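Local coordinates for protein sesquisabinene B synthase 2 (PDB 6A2A) that probably cyclises farnesyl diphosphate to sesquisabinene B in sandalwood, as a magnesium- or manganese-dependent class I plant terpene synthase, at residues W226-Y231 with Y244-F249; I85-R90 with L239-Y244. All coordinates share one frame; numbering follows the deposited sequence.

Interaction 1 (W226-Y231 with Y244-F249)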
ATOM      1  N   TRP A 226      10.407  27.970  10.412  1.00 20.67           N
ATOM      2  CA  TRP A 226      10.269  29.372  10.773  1.00 20.05           C
ATOM      3  C   TRP A 226      11.647  29.926  11.175  1.00 22.49           C
ATOM      4  O   TRP A 226      12.040  31.039  10.756  1.00 21.23           O
ATOM      5  CB  TRP A 226       9.291  29.543  11.925  1.00 21.08           C
ATOM      6  CG  TRP A 226       9.064  30.959  12.328  1.00 21.29           C
ATOM      7  CD1 TRP A 226       8.195  31.842  11.746  1.00 26.31           C
ATOM      8  CD2 TRP A 226       9.770  31.693  13.344  1.00 21.86           C
ATOM      9  NE1 TRP A 226       8.261  33.051  12.385  1.00 24.21           N
ATOM     10  CE2 TRP A 226       9.215  32.982  13.372  1.00 24.41           C
ATOM     11  CE3 TRP A 226      10.773  31.374  14.264  1.00 23.85           C
ATOM     12  CZ2 TRP A 226       9.658  33.957  14.267  1.00 24.85           C
ATOM     13  CZ3 TRP A 226      11.206  32.341  15.157  1.00 25.27           C
ATOM     14  CH2 TRP A 226      10.648  33.602  15.156  1.00 22.65           C
ATOM     15  N   PHE A 227      12.346  29.183  12.032  1.00 19.64           N
ATOM     16  CA  PHE A 227      13.602  29.700  12.601  1.00 22.12           C
ATOM     17  C   PHE A 227      14.719  29.736  11.542  1.00 22.04           C
ATOM     18  O   PHE A 227      15.656  30.547  11.713  1.00 23.80           O
ATOM     19  CB  PHE A 227      13.997  28.890  13.829  1.00 23.42           C
ATOM     20  CG  PHE A 227      15.183  29.470  14.528  1.00 24.27           C
ATOM     21  CD1 PHE A 227      15.088  30.689  15.162  1.00 26.96           C
ATOM     22  CD2 PHE A 227      16.415  28.863  14.418  1.00 24.87           C
ATOM     23  CE1 PHE A 227      16.229  31.266  15.715  1.00 29.21           C
ATOM     24  CE2 PHE A 227      17.528  29.400  15.030  1.00 25.42           C
ATOM     25  CZ  PHE A 227      17.428  30.612  15.666  1.00 27.79           C
ATOM     26  N   ILE A 228      14.693  28.901  10.531  1.00 21.57           N
ATOM     27  CA  ILE A 228      15.705  28.999   9.458  1.00 24.42           C
ATOM     28  C   ILE A 228      15.674  30.426   8.865  1.00 26.83           C
ATOM     29  O   ILE A 228      16.719  31.042   8.675  1.00 27.13           O
ATOM     30  CB  ILE A 228      15.509  27.910   8.399  1.00 26.68           C
ATOM     31  CG1 ILE A 228      16.066  26.574   8.884  1.00 27.04           C
ATOM     32  CG2 ILE A 228      16.130  28.312   7.071  1.00 29.05           C
ATOM     33  CD1 ILE A 228      15.586  25.415   8.065  1.00 25.22           C
ATOM     34  N   ASP A 229      14.480  30.940   8.595  1.00 26.13           N
ATOM     35  CA  ASP A 229      14.326  32.311   8.114  1.00 28.75           C
ATOM     36  C   ASP A 229      14.713  33.357   9.123  1.00 33.52           C
ATOM     37  O   ASP A 229      15.382  34.329   8.776  1.00 31.50           O
ATOM     38  CB  ASP A 229      12.902  32.570   7.654  1.00 34.21           C
ATOM     39  CG  ASP A 229      12.558  31.831   6.409  1.00 32.55           C
ATOM     40  OD1 ASP A 229      13.426  31.249   5.766  1.00 36.79           O
ATOM     41  OD2 ASP A 229      11.379  31.784   6.151  1.00 38.26           O
ATOM     42  N   THR A 230      14.307  33.187  10.383  1.00 27.72           N
ATOM     43  CA  THR A 230      14.633  34.144  11.423  1.00 25.13           C
ATOM     44  C   THR A 230      16.147  34.170  11.652  1.00 25.83           C
ATOM     45  O   THR A 230      16.740  35.270  11.775  1.00 28.63           O
ATOM     46  CB  THR A 230      13.855  33.810  12.704  1.00 25.38           C
ATOM     47  OG1 THR A 230      12.459  34.001  12.440  1.00 26.39           O
ATOM     48  CG2 THR A 230      14.258  34.673  13.883  1.00 27.86           C
ATOM     49  N   TYR A 231      16.763  32.985  11.728  1.00 23.48           N
ATOM     50  CA  TYR A 231      18.194  32.877  12.038  1.00 27.30           C
ATOM     51  C   TYR A 231      19.059  33.611  10.995  1.00 28.35           C
ATOM     52  O   TYR A 231      20.124  34.174  11.339  1.00 27.81           O
ATOM     53  CB  TYR A 231      18.635  31.419  12.032  1.00 27.13           C
ATOM     54  CG  TYR A 231      20.057  31.185  12.451  1.00 22.88           C
ATOM     55  CD1 TYR A 231      20.579  31.772  13.582  1.00 25.83           C
ATOM     56  CD2 TYR A 231      20.870  30.367  11.701  1.00 25.00           C
ATOM     57  CE1 TYR A 231      21.882  31.530  13.975  1.00 28.00           C
ATOM     58  CE2 TYR A 231      22.174  30.112  12.078  1.00 27.18           C
ATOM     59  CZ  TYR A 231      22.689  30.717  13.202  1.00 27.55           C
ATOM     60  OH  TYR A 231      23.982  30.459  13.557  1.00 29.21           O
ATOM     61  N   TYR A 244      23.847  24.121   6.430  1.00 28.94           N
ATOM     62  CA  TYR A 244      23.530  22.738   6.778  1.00 25.58           C
ATOM     63  C   TYR A 244      22.032  22.610   7.148  1.00 25.50           C
ATOM     64  O   TYR A 244      21.395  21.630   6.751  1.00 27.67           O
ATOM     65  CB  TYR A 244      24.372  22.217   7.939  1.00 26.48           C
ATOM     66  CG  TYR A 244      24.084  20.776   8.280  1.00 27.24           C
ATOM     67  CD1 TYR A 244      24.230  19.767   7.347  1.00 29.93           C
ATOM     68  CD2 TYR A 244      23.574  20.436   9.515  1.00 30.15           C
ATOM     69  CE1 TYR A 244      23.881  18.458   7.627  1.00 32.62           C
ATOM     70  CE2 TYR A 244      23.251  19.120   9.823  1.00 31.26           C
ATOM     71  CZ  TYR A 244      23.380  18.137   8.870  1.00 29.01           C
ATOM     72  OH  TYR A 244      23.118  16.843   9.182  1.00 29.60           O
ATOM     73  N   ALA A 245      21.517  23.581   7.866  1.00 24.94           N
ATOM     74  CA  ALA A 245      20.103  23.596   8.309  1.00 25.48           C
ATOM     75  C   ALA A 245      19.144  23.569   7.118  1.00 29.18           C
ATOM     76  O   ALA A 245      18.165  22.786   7.104  1.00 23.95           O
ATOM     77  CB  ALA A 245      19.825  24.795   9.190  1.00 25.03           C
ATOM     78  N   LYS A 246      19.456  24.333   6.083  1.00 25.89           N
ATOM     79  CA  LYS A 246      18.638  24.356   4.879  1.00 28.07           C
ATOM     80  C   LYS A 246      18.764  23.046   4.104  1.00 29.13           C
ATOM     81  O   LYS A 246      17.780  22.526   3.551  1.00 28.46           O
ATOM     82  CB  LYS A 246      19.028  25.538   3.988  1.00 26.46           C
ATOM     83  CG  LYS A 246      18.782  26.903   4.618  1.00 30.63           C
ATOM     84  CD  LYS A 246      19.099  28.043   3.676  1.00 31.96           C
ATOM     85  CE  LYS A 246      18.759  29.383   4.274  1.00 30.86           C
ATOM     86  NZ  LYS A 246      19.193  30.480   3.378  1.00 35.66           N
ATOM     87  N   LEU A 247      19.976  22.489   4.030  1.00 29.58           N
ATOM     88  CA  LEU A 247      20.195  21.292   3.266  1.00 29.66           C
ATOM     89  C   LEU A 247      19.492  20.090   3.925  1.00 27.02           C
ATOM     90  O   LEU A 247      18.842  19.281   3.245  1.00 28.21           O
ATOM     91  CB  LEU A 247      21.718  21.084   3.197  1.00 34.60           C
ATOM     92  CG  LEU A 247      22.307  20.310   2.026  1.00 42.75           C
ATOM     93  CD1 LEU A 247      21.848  20.845   0.688  1.00 47.81           C
ATOM     94  CD2 LEU A 247      23.827  20.386   2.092  1.00 46.19           C
ATOM     95  N   ASP A 248      19.726  19.921   5.208  1.00 28.58           N
ATOM     96  CA  ASP A 248      19.117  18.848   5.988  1.00 26.40           C
ATOM     97  C   ASP A 248      17.600  19.005   5.957  1.00 26.86           C
ATOM     98  O   ASP A 248      16.905  17.992   5.845  1.00 26.06           O
ATOM     99  CB  ASP A 248      19.613  18.804   7.388  1.00 27.10           C
ATOM    100  CG  ASP A 248      19.212  17.523   8.117  1.00 30.51           C
ATOM    101  OD1 ASP A 248      19.753  16.445   7.777  1.00 28.65           O
ATOM    102  OD2 ASP A 248      18.281  17.617   8.963  1.00 27.36           O
ATOM    103  N   PHE A 249      17.107  20.236   6.019  1.00 24.96           N
ATOM    104  CA  PHE A 249      15.668  20.451   5.919  1.00 24.88           C
ATOM    105  C   PHE A 249      15.138  19.853   4.626  1.00 27.32           C
ATOM    106  O   PHE A 249      14.193  19.055   4.643  1.00 24.99           O
ATOM    107  CB  PHE A 249      15.287  21.922   5.980  1.00 26.26           C
ATOM    108  CG  PHE A 249      13.815  22.096   6.233  1.00 24.43           C
ATOM    109  CD1 PHE A 249      12.916  22.068   5.188  1.00 24.43           C
ATOM    110  CD2 PHE A 249      13.327  22.165   7.524  1.00 24.56           C
ATOM    111  CE1 PHE A 249      11.557  22.131   5.431  1.00 25.98           C
ATOM    112  CE2 PHE A 249      11.968  22.268   7.755  1.00 22.24           C
ATOM    113  CZ  PHE A 249      11.095  22.225   6.718  1.00 20.63           C
TER
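An antiparallel pair of helices, consecutive in the all-helical terpene synthase fold, meets here through the side chain of I228, which reaches from helix 220-232 onto A245, K246 and F249 of helix 239-270. The local axes pass 10.6 Å apart at 157°, and I228 CA and A245 CA are the nearest pair of CA atoms, 7.1 Å apart. The three outer carbons of I228 divide the work. I228 CG1 lies 4.2 Å from A245 CB. I228 CD1 reaches farther, resting 3.8 Å from A245 O and 4.0 Å from F249 CD2, where it meets the phenyl ring obliquely. With CG1 beside the backbone N (chi1 -79°), CG2 of I228 is anti to it and lies 3.9 Å from K246 CG. The lysine chain, extended beyond CG, runs past this methyl and carries its ammonium to a salt bridge with E232. The F249 ring is also engaged in a cation-pi interaction with R221, two turns before I228 on helix 220-232. Beyond this pair, F227 and Y231 turn to T87 on helix 78-90, while Y244 and L247 pack against helix 55-73.

Interaction 2 (I85-R90 with L239-Y244)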
ATOM      1  N   ILE A  85      24.134  25.715  20.815  1.00 27.52           N
ATOM      2  CA  ILE A  85      23.351  24.441  20.844  1.00 26.72           C
ATOM      3  C   ILE A  85      21.841  24.749  20.935  1.00 24.73           C
ATOM      4  O   ILE A  85      21.034  23.926  20.456  1.00 27.29           O
ATOM      5  CB  ILE A  85      23.835  23.503  21.971  1.00 29.82           C
ATOM      6  CG1 ILE A  85      23.718  24.137  23.349  1.00 29.54           C
ATOM      7  CG2 ILE A  85      25.250  23.008  21.699  1.00 31.19           C
ATOM      8  CD1 ILE A  85      23.747  23.152  24.487  1.00 37.46           C
ATOM      9  N   ASP A  86      21.436  25.878  21.495  1.00 25.06           N
ATOM     10  CA  ASP A  86      20.023  26.359  21.431  1.00 24.49           C
ATOM     11  C   ASP A  86      19.625  26.600  19.983  1.00 26.39           C
ATOM     12  O   ASP A  86      18.604  26.174  19.551  1.00 23.33           O
ATOM     13  CB  ASP A  86      19.768  27.544  22.326  1.00 25.55           C
ATOM     14  CG  ASP A  86      18.268  27.808  22.549  1.00 28.13           C
ATOM     15  OD1 ASP A  86      17.554  26.785  22.821  1.00 28.52           O
ATOM     16  OD2 ASP A  86      17.825  28.999  22.528  1.00 23.20           O
ATOM     17  N   THR A  87      20.518  27.221  19.204  1.00 24.55           N
ATOM     18  CA  THR A  87      20.333  27.443  17.751  1.00 23.28           C
ATOM     19  C   THR A  87      20.244  26.135  16.975  1.00 23.54           C
ATOM     20  O   THR A  87      19.366  25.959  16.117  1.00 22.41           O
ATOM     21  CB  THR A  87      21.510  28.305  17.212  1.00 24.04           C
ATOM     22  OG1 THR A  87      21.479  29.504  17.963  1.00 24.41           O
ATOM     23  CG2 THR A  87      21.381  28.618  15.751  1.00 21.69           C
ATOM     24  N   VAL A  88      21.102  25.190  17.289  1.00 22.78           N
ATOM     25  CA  VAL A  88      21.085  23.891  16.625  1.00 24.82           C
ATOM     26  C   VAL A  88      19.712  23.221  16.836  1.00 20.05           C
ATOM     27  O   VAL A  88      19.128  22.699  15.943  1.00 21.88           O
ATOM     28  CB  VAL A  88      22.207  22.952  17.177  1.00 25.33           C
ATOM     29  CG1 VAL A  88      22.077  21.540  16.672  1.00 24.61           C
ATOM     30  CG2 VAL A  88      23.576  23.454  16.826  1.00 26.85           C
ATOM     31  N   ARG A  89      19.243  23.267  18.053  1.00 21.05           N
ATOM     32  CA  ARG A  89      17.958  22.667  18.407  1.00 21.17           C
ATOM     33  C   ARG A  89      16.826  23.330  17.665  1.00 22.03           C
ATOM     34  O   ARG A  89      15.976  22.722  17.102  1.00 19.97           O
ATOM     35  CB  ARG A  89      17.727  22.834  19.895  1.00 20.43           C
ATOM     36  CG  ARG A  89      16.351  22.444  20.391  1.00 20.15           C
ATOM     37  CD  ARG A  89      15.401  23.602  20.408  1.00 20.47           C
ATOM     38  NE  ARG A  89      14.062  23.274  20.858  1.00 21.06           N
ATOM     39  CZ  ARG A  89      13.661  23.315  22.105  1.00 21.45           C
ATOM     40  NH1 ARG A  89      14.484  23.658  23.056  1.00 22.71           N
ATOM     41  NH2 ARG A  89      12.423  23.033  22.401  1.00 22.12           N
ATOM     42  N   ARG A  90      16.904  24.642  17.638  1.00 21.37           N
ATOM     43  CA  ARG A  90      15.874  25.468  17.067  1.00 22.65           C
ATOM     44  C   ARG A  90      15.775  25.392  15.542  1.00 20.94           C
ATOM     45  O   ARG A  90      14.752  25.517  14.974  1.00 19.60           O
ATOM     46  CB  ARG A  90      15.975  26.861  17.627  1.00 25.65           C
ATOM     47  CG  ARG A  90      14.718  27.598  17.482  1.00 30.06           C
ATOM     48  CD  ARG A  90      14.640  28.824  18.321  1.00 32.41           C
ATOM     49  NE  ARG A  90      13.356  29.434  18.120  1.00 26.32           N
ATOM     50  CZ  ARG A  90      12.900  30.425  18.855  1.00 28.50           C
ATOM     51  NH1 ARG A  90      13.653  30.907  19.804  1.00 25.29           N
ATOM     52  NH2 ARG A  90      11.698  30.912  18.651  1.00 25.61           N
ATOM     53  N   LEU A 239      27.125  30.897   8.964  1.00 35.24           N
ATOM     54  CA  LEU A 239      26.646  30.534   7.614  1.00 34.74           C
ATOM     55  C   LEU A 239      26.782  29.031   7.370  1.00 29.53           C
ATOM     56  O   LEU A 239      26.041  28.506   6.590  1.00 31.23           O
ATOM     57  CB  LEU A 239      27.400  31.311   6.526  1.00 34.34           C
ATOM     58  CG  LEU A 239      27.096  32.802   6.459  1.00 39.72           C
ATOM     59  CD1 LEU A 239      28.017  33.487   5.456  1.00 40.85           C
ATOM     60  CD2 LEU A 239      25.642  33.054   6.089  1.00 40.24           C
ATOM     61  N   THR A 240      27.761  28.364   7.937  1.00 31.30           N
ATOM     62  CA  THR A 240      27.915  26.914   7.753  1.00 30.75           C
ATOM     63  C   THR A 240      26.723  26.185   8.418  1.00 28.62           C
ATOM     64  O   THR A 240      26.169  25.254   7.872  1.00 30.04           O
ATOM     65  CB  THR A 240      29.192  26.378   8.404  1.00 34.66           C
ATOM     66  OG1 THR A 240      30.370  26.985   7.849  1.00 38.31           O
ATOM     67  CG2 THR A 240      29.306  24.876   8.274  1.00 36.69           C
ATOM     68  N   LEU A 241      26.412  26.587   9.633  1.00 31.00           N
ATOM     69  CA  LEU A 241      25.265  25.981  10.367  1.00 29.30           C
ATOM     70  C   LEU A 241      23.990  26.242   9.550  1.00 32.52           C
ATOM     71  O   LEU A 241      23.211  25.318   9.317  1.00 30.54           O
ATOM     72  CB  LEU A 241      25.161  26.561  11.783  1.00 28.29           C
ATOM     73  CG  LEU A 241      23.968  26.049  12.604  1.00 26.83           C
ATOM     74  CD1 LEU A 241      23.997  24.527  12.707  1.00 30.43           C
ATOM     75  CD2 LEU A 241      23.914  26.658  13.977  1.00 30.41           C
ATOM     76  N   LEU A 242      23.803  27.490   9.100  1.00 29.99           N
ATOM     77  CA  LEU A 242      22.635  27.889   8.342  1.00 28.59           C
ATOM     78  C   LEU A 242      22.552  27.050   7.075  1.00 33.27           C
ATOM     79  O   LEU A 242      21.480  26.501   6.761  1.00 27.43           O
ATOM     80  CB  LEU A 242      22.649  29.390   8.007  1.00 29.96           C
ATOM     81  CG  LEU A 242      21.516  29.854   7.090  1.00 29.21           C
ATOM     82  CD1 LEU A 242      20.156  29.701   7.784  1.00 30.50           C
ATOM     83  CD2 LEU A 242      21.703  31.291   6.617  1.00 28.74           C
ATOM     84  N   ARG A 243      23.663  26.950   6.343  1.00 26.81           N
ATOM     85  CA  ARG A 243      23.685  26.194   5.126  1.00 29.96           C
ATOM     86  C   ARG A 243      23.299  24.729   5.389  1.00 26.95           C
ATOM     87  O   ARG A 243      22.521  24.142   4.614  1.00 29.13           O
ATOM     88  CB  ARG A 243      25.079  26.282   4.482  1.00 31.44           C
ATOM     89  CG  ARG A 243      25.337  27.604   3.761  1.00 38.40           C
ATOM     90  CD  ARG A 243      26.807  27.773   3.352  1.00 40.79           C
ATOM     91  NE  ARG A 243      27.250  26.748   2.407  1.00 44.32           N
ATOM     92  CZ  ARG A 243      28.429  26.130   2.459  1.00 47.25           C
ATOM     93  NH1 ARG A 243      28.662  25.084   1.679  1.00 48.57           N
ATOM     94  NH2 ARG A 243      29.353  26.532   3.317  1.00 44.02           N
ATOM     95  N   TYR A 244      23.847  24.121   6.430  1.00 28.94           N
ATOM     96  CA  TYR A 244      23.530  22.738   6.778  1.00 25.58           C
ATOM     97  C   TYR A 244      22.032  22.610   7.148  1.00 25.50           C
ATOM     98  O   TYR A 244      21.395  21.630   6.751  1.00 27.67           O
ATOM     99  CB  TYR A 244      24.372  22.217   7.939  1.00 26.48           C
ATOM    100  CG  TYR A 244      24.084  20.776   8.280  1.00 27.24           C
ATOM    101  CD1 TYR A 244      24.230  19.767   7.347  1.00 29.93           C
ATOM    102  CD2 TYR A 244      23.574  20.436   9.515  1.00 30.15           C
ATOM    103  CE1 TYR A 244      23.881  18.458   7.627  1.00 32.62           C
ATOM    104  CE2 TYR A 244      23.251  19.120   9.823  1.00 31.26           C
ATOM    105  CZ  TYR A 244      23.380  18.137   8.870  1.00 29.01           C
ATOM    106  OH  TYR A 244      23.118  16.843   9.182  1.00 29.60           O
TER
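T87 and L241 make the closer of two apolar contacts between helix 78-90 and the start of helix 239-270. T87 CG2 and L241 CD2 come within 3.7 Å, methyl against methyl, with the two side chains running at a slant to each other. The threonine presents its methyl to the leucine because CG2 is anti to the backbone N, which places OG1 beside that nitrogen instead (chi1 -58°). The second contact is looser: V88 CG2 lies 4.3 Å from L241 CD1. CG of L241 is anti to its N (chi1 177°), beside the carbonyl carbon, and its two methyls fork toward T87 and V88. V88 CA and L241 CA, 7.8 Å apart, are the nearest pair of CA atoms; the segments bury 106 Å².

The contact joins helix 78-90, within the N-terminal terpene synthase domain, to the N-terminal end of the long helix 239-270, which by family resemblance probably belongs to the C-terminal class I terpene synthase fold; it would then sit at the seam between the two helical domains. L241 also touches V68 of helix 55-73 and L91, just past the end of helix 78-90, while V88 packs on L93, so the two methyl contacts form part of a wider apolar cluster.

The polar groups look elsewhere. T87 OG1 is hydrogen-bonded to the carbonyl of E83, one turn back in its own helix, which satisfies the hydroxyl while its methyl faces L241. The amide of L241 bonds to N238 OD1, just before the helix. Charged side chains on the segments are paired outside the contact: D86 with R129 and R89 with E133, both of helix 121-133, R90 with E223 of helix 220-232, and R243 with E565 near the C-terminus.

Overall arrangement
Interactions 1 and 2 use successive turns of helix 239-270, share Y244, and have centres about 7 Å apart. Helix 220-232 supplies one side of interaction 1 and also packs on both helices of interaction 2: Y231 CE1 lies 3.4 Å from T87 CG2, F227 CG 3.5 Å from R90 CG, and I228 O 3.8 Å from L242 CD1. Each of the three helices therefore touches the other two, so they pack as a three-helix cluster, in which I228 carries interaction 1 and L241 interaction 2. Both contacts are helix packing and lie away from D316, D320, E394 and N460, the residues that bind magnesium.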